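Local coordinates for appr-1-p processing domain protein (Thermus aquaticus Y51MC23, PDB 5M31) that is of unknown function but belongs to the macro domain family, whose fold sets a mixed beta-sheet between helices, at residues Ala22-Val36 against Gln80-Trp93. Residues are numbered along the deposited sequence; the frame is centred on the assembly and turned at random.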
# COMPACT_ATOMS: atom_id res chain seq x y z
N ALA A 22 11.89 4.36 3.07
CA ALA A 22 11.76 3.53 4.22
C ALA A 22 12.67 2.28 4.00
O ALA A 22 12.58 1.66 2.96
CB ALA A 22 10.34 3.11 4.41
N PRO A 23 13.44 1.89 4.99
CA PRO A 23 14.48 0.81 4.77
C PRO A 23 13.94 -0.57 5.05
O PRO A 23 14.39 -1.28 5.99
CB PRO A 23 15.57 1.23 5.71
CG PRO A 23 14.85 1.80 6.89
CD PRO A 23 13.61 2.50 6.32
N VAL A 24 12.87 -0.90 4.32
CA VAL A 24 12.05 -2.07 4.63
C VAL A 24 11.96 -3.00 3.44
O VAL A 24 12.45 -2.69 2.39
CB VAL A 24 10.62 -1.62 5.04
CG1 VAL A 24 10.69 -0.78 6.30
CG2 VAL A 24 10.00 -0.85 3.90
N GLU A 25 11.32 -4.15 3.62
CA GLU A 25 11.22 -5.17 2.57
C GLU A 25 10.13 -4.84 1.58
O GLU A 25 10.21 -5.29 0.46
CB GLU A 25 10.91 -6.55 3.17
CG GLU A 25 12.04 -7.16 3.97
CD GLU A 25 11.74 -8.56 4.49
OE1 GLU A 25 10.65 -9.07 4.33
OE2 GLU A 25 12.63 -9.17 5.08
N ALA A 26 9.08 -4.13 2.02
CA ALA A 26 7.90 -3.94 1.19
C ALA A 26 7.40 -2.51 1.38
O ALA A 26 7.34 -2.05 2.50
CB ALA A 26 6.81 -4.94 1.55
N LEU A 27 7.01 -1.88 0.28
CA LEU A 27 6.30 -0.61 0.31
C LEU A 27 4.89 -0.79 -0.19
O LEU A 27 4.65 -1.50 -1.18
CB LEU A 27 6.98 0.43 -0.57
CG LEU A 27 8.41 0.84 -0.19
CD1 LEU A 27 8.87 1.92 -1.17
CD2 LEU A 27 8.54 1.29 1.25
N VAL A 28 4.00 -0.07 0.44
CA VAL A 28 2.59 0.04 -0.07
C VAL A 28 2.39 1.32 -0.87
O VAL A 28 2.71 2.42 -0.40
CB VAL A 28 1.59 0.00 1.12
CG1 VAL A 28 0.17 0.16 0.61
CG2 VAL A 28 1.76 -1.29 1.90
N ASN A 29 1.84 1.13 -2.05
CA ASN A 29 1.46 2.19 -2.99
C ASN A 29 -0.06 2.19 -3.04
O ASN A 29 -0.66 1.13 -3.18
CB ASN A 29 1.98 1.80 -4.35
CG ASN A 29 1.68 2.81 -5.40
OD1 ASN A 29 1.51 3.97 -5.11
ND2 ASN A 29 1.78 2.40 -6.64
N THR A 30 -0.67 3.34 -2.93
CA THR A 30 -2.14 3.43 -2.97
C THR A 30 -2.57 3.71 -4.42
O THR A 30 -2.09 4.68 -5.06
CB THR A 30 -2.66 4.49 -1.98
OG1 THR A 30 -1.87 5.66 -2.08
CG2 THR A 30 -2.65 3.96 -0.55
N VAL A 31 -3.41 2.82 -4.96
CA VAL A 31 -3.68 2.83 -6.37
C VAL A 31 -5.19 2.82 -6.64
O VAL A 31 -6.01 2.74 -5.73
CB VAL A 31 -2.97 1.70 -7.14
CG1 VAL A 31 -1.48 1.81 -6.93
CG2 VAL A 31 -3.51 0.33 -6.70
N ASN A 32 -5.51 2.94 -7.89
CA ASN A 32 -6.89 2.69 -8.38
C ASN A 32 -6.87 1.44 -9.24
O ASN A 32 -5.83 0.75 -9.35
CB ASN A 32 -7.38 3.87 -9.18
CG ASN A 32 -6.47 4.19 -10.38
OD1 ASN A 32 -6.46 3.49 -11.37
ND2 ASN A 32 -5.64 5.22 -10.22
N THR A 33 -8.03 1.07 -9.78
CA THR A 33 -8.15 -0.20 -10.49
C THR A 33 -8.19 -0.02 -11.99
O THR A 33 -8.41 -0.99 -12.71
CB THR A 33 -9.40 -0.96 -10.05
OG1 THR A 33 -10.56 -0.27 -10.53
CG2 THR A 33 -9.42 -1.14 -8.53
N VAL A 34 -8.04 1.20 -12.46
CA VAL A 34 -8.11 1.48 -13.91
C VAL A 34 -6.77 1.72 -14.63
O VAL A 34 -6.75 1.97 -15.82
CB VAL A 34 -9.16 2.59 -14.22
CG1 VAL A 34 -10.48 2.19 -13.59
CG2 VAL A 34 -8.72 3.96 -13.71
N GLY A 35 -5.65 1.57 -13.92
CA GLY A 35 -4.36 1.46 -14.57
C GLY A 35 -3.66 2.78 -14.75
O GLY A 35 -2.82 2.91 -15.63
N VAL A 36 -3.97 3.74 -13.87
CA VAL A 36 -3.38 5.07 -13.93
C VAL A 36 -2.64 5.42 -12.62
O VAL A 36 -3.18 5.23 -11.52
CB VAL A 36 -4.52 6.08 -14.20
CG1 VAL A 36 -4.05 7.50 -13.98
CG2 VAL A 36 -5.04 5.86 -15.60
N GLN A 80 15.77 -3.93 -2.76
CA GLN A 80 15.16 -3.22 -1.65
C GLN A 80 14.53 -1.96 -2.16
O GLN A 80 15.18 -1.20 -2.87
CB GLN A 80 16.20 -2.86 -0.56
CG GLN A 80 15.58 -2.36 0.73
CD GLN A 80 15.17 -0.91 0.63
OE1 GLN A 80 15.90 -0.09 0.04
NE2 GLN A 80 14.00 -0.57 1.16
N PRO A 81 13.26 -1.73 -1.81
CA PRO A 81 12.34 -2.75 -1.31
C PRO A 81 12.19 -3.89 -2.27
O PRO A 81 12.33 -3.72 -3.49
CB PRO A 81 11.02 -2.00 -1.20
CG PRO A 81 11.16 -0.96 -2.26
CD PRO A 81 12.54 -0.49 -2.17
N ARG A 82 11.99 -5.09 -1.74
CA ARG A 82 11.79 -6.23 -2.63
C ARG A 82 10.39 -6.18 -3.27
O ARG A 82 10.24 -6.57 -4.44
CB ARG A 82 12.00 -7.55 -1.90
CG ARG A 82 11.53 -8.67 -2.74
CD ARG A 82 12.05 -10.01 -2.23
NE ARG A 82 11.71 -11.06 -3.17
CZ ARG A 82 11.88 -12.35 -2.96
NH1 ARG A 82 12.56 -12.79 -1.89
NH2 ARG A 82 11.48 -13.19 -3.89
N TYR A 83 9.39 -5.79 -2.49
CA TYR A 83 7.98 -5.83 -2.94
C TYR A 83 7.37 -4.48 -2.95
O TYR A 83 7.56 -3.67 -2.02
CB TYR A 83 7.14 -6.72 -2.02
CG TYR A 83 7.63 -8.14 -1.89
CD1 TYR A 83 7.48 -9.05 -2.90
CD2 TYR A 83 8.25 -8.54 -0.74
CE1 TYR A 83 7.89 -10.36 -2.76
CE2 TYR A 83 8.74 -9.83 -0.60
CZ TYR A 83 8.53 -10.73 -1.61
OH TYR A 83 9.00 -12.05 -1.47
N ILE A 84 6.57 -4.25 -3.99
CA ILE A 84 5.62 -3.13 -4.05
C ILE A 84 4.20 -3.68 -3.94
O ILE A 84 3.87 -4.56 -4.71
CB ILE A 84 5.75 -2.35 -5.34
CG1 ILE A 84 7.20 -1.90 -5.61
CG2 ILE A 84 4.82 -1.10 -5.28
CD1 ILE A 84 7.77 -0.98 -4.58
N PHE A 85 3.47 -3.30 -2.87
CA PHE A 85 2.12 -3.77 -2.61
C PHE A 85 1.18 -2.66 -3.10
O PHE A 85 1.09 -1.62 -2.43
CB PHE A 85 1.87 -3.96 -1.15
CG PHE A 85 2.39 -5.28 -0.56
CD1 PHE A 85 3.59 -5.84 -0.89
CD2 PHE A 85 1.70 -5.85 0.47
CE1 PHE A 85 4.05 -7.04 -0.25
CE2 PHE A 85 2.13 -7.01 1.12
CZ PHE A 85 3.30 -7.62 0.73
N ASN A 86 0.56 -2.89 -4.25
CA ASN A 86 -0.27 -1.89 -4.92
C ASN A 86 -1.68 -2.10 -4.37
O ASN A 86 -2.33 -3.06 -4.71
CB ASN A 86 -0.19 -1.99 -6.43
CG ASN A 86 1.21 -1.74 -6.99
OD1 ASN A 86 1.66 -0.59 -7.10
ND2 ASN A 86 1.96 -2.86 -7.25
N PHE A 87 -2.04 -1.20 -3.45
CA PHE A 87 -3.28 -1.31 -2.57
C PHE A 87 -4.35 -0.41 -3.17
O PHE A 87 -4.24 0.79 -3.11
CB PHE A 87 -2.83 -0.80 -1.17
CG PHE A 87 -3.85 -0.90 -0.09
CD1 PHE A 87 -5.01 -0.17 -0.11
CD2 PHE A 87 -3.56 -1.58 1.07
CE1 PHE A 87 -5.91 -0.18 0.94
CE2 PHE A 87 -4.43 -1.57 2.15
CZ PHE A 87 -5.61 -0.89 2.08
N PRO A 88 -5.40 -1.00 -3.74
CA PRO A 88 -6.44 -0.17 -4.31
C PRO A 88 -7.27 0.55 -3.21
O PRO A 88 -7.74 -0.09 -2.30
CB PRO A 88 -7.31 -1.19 -5.10
CG PRO A 88 -6.46 -2.38 -5.23
CD PRO A 88 -5.62 -2.42 -4.03
N THR A 89 -7.48 1.86 -3.33
CA THR A 89 -8.31 2.55 -2.37
C THR A 89 -9.52 3.11 -3.04
O THR A 89 -10.34 3.71 -2.40
CB THR A 89 -7.61 3.74 -1.72
OG1 THR A 89 -7.28 4.70 -2.72
CG2 THR A 89 -6.30 3.33 -1.03
N LYS A 90 -9.60 2.91 -4.33
CA LYS A 90 -10.68 3.49 -5.16
C LYS A 90 -10.68 2.81 -6.54
O LYS A 90 -9.67 2.17 -6.96
CB LYS A 90 -10.44 4.97 -5.31
CG LYS A 90 -9.18 5.30 -6.11
CD LYS A 90 -8.88 6.78 -6.19
CE LYS A 90 -8.53 7.40 -4.83
NZ LYS A 90 -8.43 8.88 -5.02
N LYS A 91 -11.82 2.90 -7.24
CA LYS A 91 -11.89 2.30 -8.56
C LYS A 91 -11.22 3.19 -9.59
O LYS A 91 -10.27 2.81 -10.23
CB LYS A 91 -13.35 2.00 -8.93
CG LYS A 91 -13.95 0.96 -8.03
CD LYS A 91 -15.34 0.62 -8.49
CE LYS A 91 -16.03 -0.28 -7.48
NZ LYS A 91 -17.46 -0.18 -7.87
N HIS A 92 -11.75 4.39 -9.79
CA HIS A 92 -11.21 5.28 -10.77
C HIS A 92 -10.40 6.34 -10.07
O HIS A 92 -10.67 6.74 -8.96
CB HIS A 92 -12.34 5.91 -11.58
CG HIS A 92 -11.88 6.68 -12.79
ND1 HIS A 92 -11.44 7.98 -12.71
CD2 HIS A 92 -11.89 6.37 -14.11
CE1 HIS A 92 -11.19 8.45 -13.92
NE2 HIS A 92 -11.40 7.47 -14.78
N TRP A 93 -9.43 6.86 -10.79
CA TRP A 93 -8.53 7.82 -10.19
C TRP A 93 -9.18 9.14 -9.81
O TRP A 93 -8.70 9.82 -8.93
CB TRP A 93 -7.31 8.02 -11.09
CG TRP A 93 -7.57 8.50 -12.44
CD1 TRP A 93 -7.74 7.75 -13.56
CD2 TRP A 93 -7.66 9.85 -12.85
NE1 TRP A 93 -7.83 8.52 -14.62
CE2 TRP A 93 -7.84 9.84 -14.22
CE3 TRP A 93 -7.62 11.08 -12.17
CZ2 TRP A 93 -7.97 10.97 -14.94
CZ3 TRP A 93 -7.74 12.19 -12.87
CH2 TRP A 93 -7.92 12.16 -14.25
O HOH W 1 -5.39 5.53 -4.36
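Strands 26-31 and 83-88 run parallel, the axes of these short segments 32° apart, joined by a ladder in which Leu27, Asn29 and Val31 each donate from N and accept at O, from Tyr83 N on Glu25 O through to Thr89 N on Val31 O. The pair illustrates how a parallel sheet sorts its side chains. On one face Val28 lays CG1 against Phe87 CB at 3.6 Å; CG1, anti to the backbone N (chi1 178°), points forward along its own strand. Ala26 CB meets Phe85 CE1 at 3.9 Å on the same face, where helix 99-116 covers the Phe85 ring. The other face carries an amide pair: Asn29 ND2 donates to Asn86 OD1 (3.0 Å) almost straight, in the carbonyl plane, the two amides turned 72° against each other. Asn86 ND2 is held in turn by Asn52 and by the backbone of Phe71, so both ends of this buried amide are engaged. Beyond the strands, Thr33 N binds Lys91 O at 2.9 Å, and Asn32 OD1 closes an Asx turn on Val34 N while its ND2 donates to Val36 O (2.8 Å), so one amide grips the loop twice beside Trp93. Val36 CG1 sits over the five-membered ring of Trp93, 4.0 Å from its centroid, a CH-pi contact. At the opposite end Gln80 NE2 reaches a lone pair of Val24 O at 2.9 Å. Backbone bonds thus fix the register of two inner strands, the amide network probably holds Asn86 in one rotation, and side-chain bonds shape the loop beside Trp93, near which a glycerol is bound.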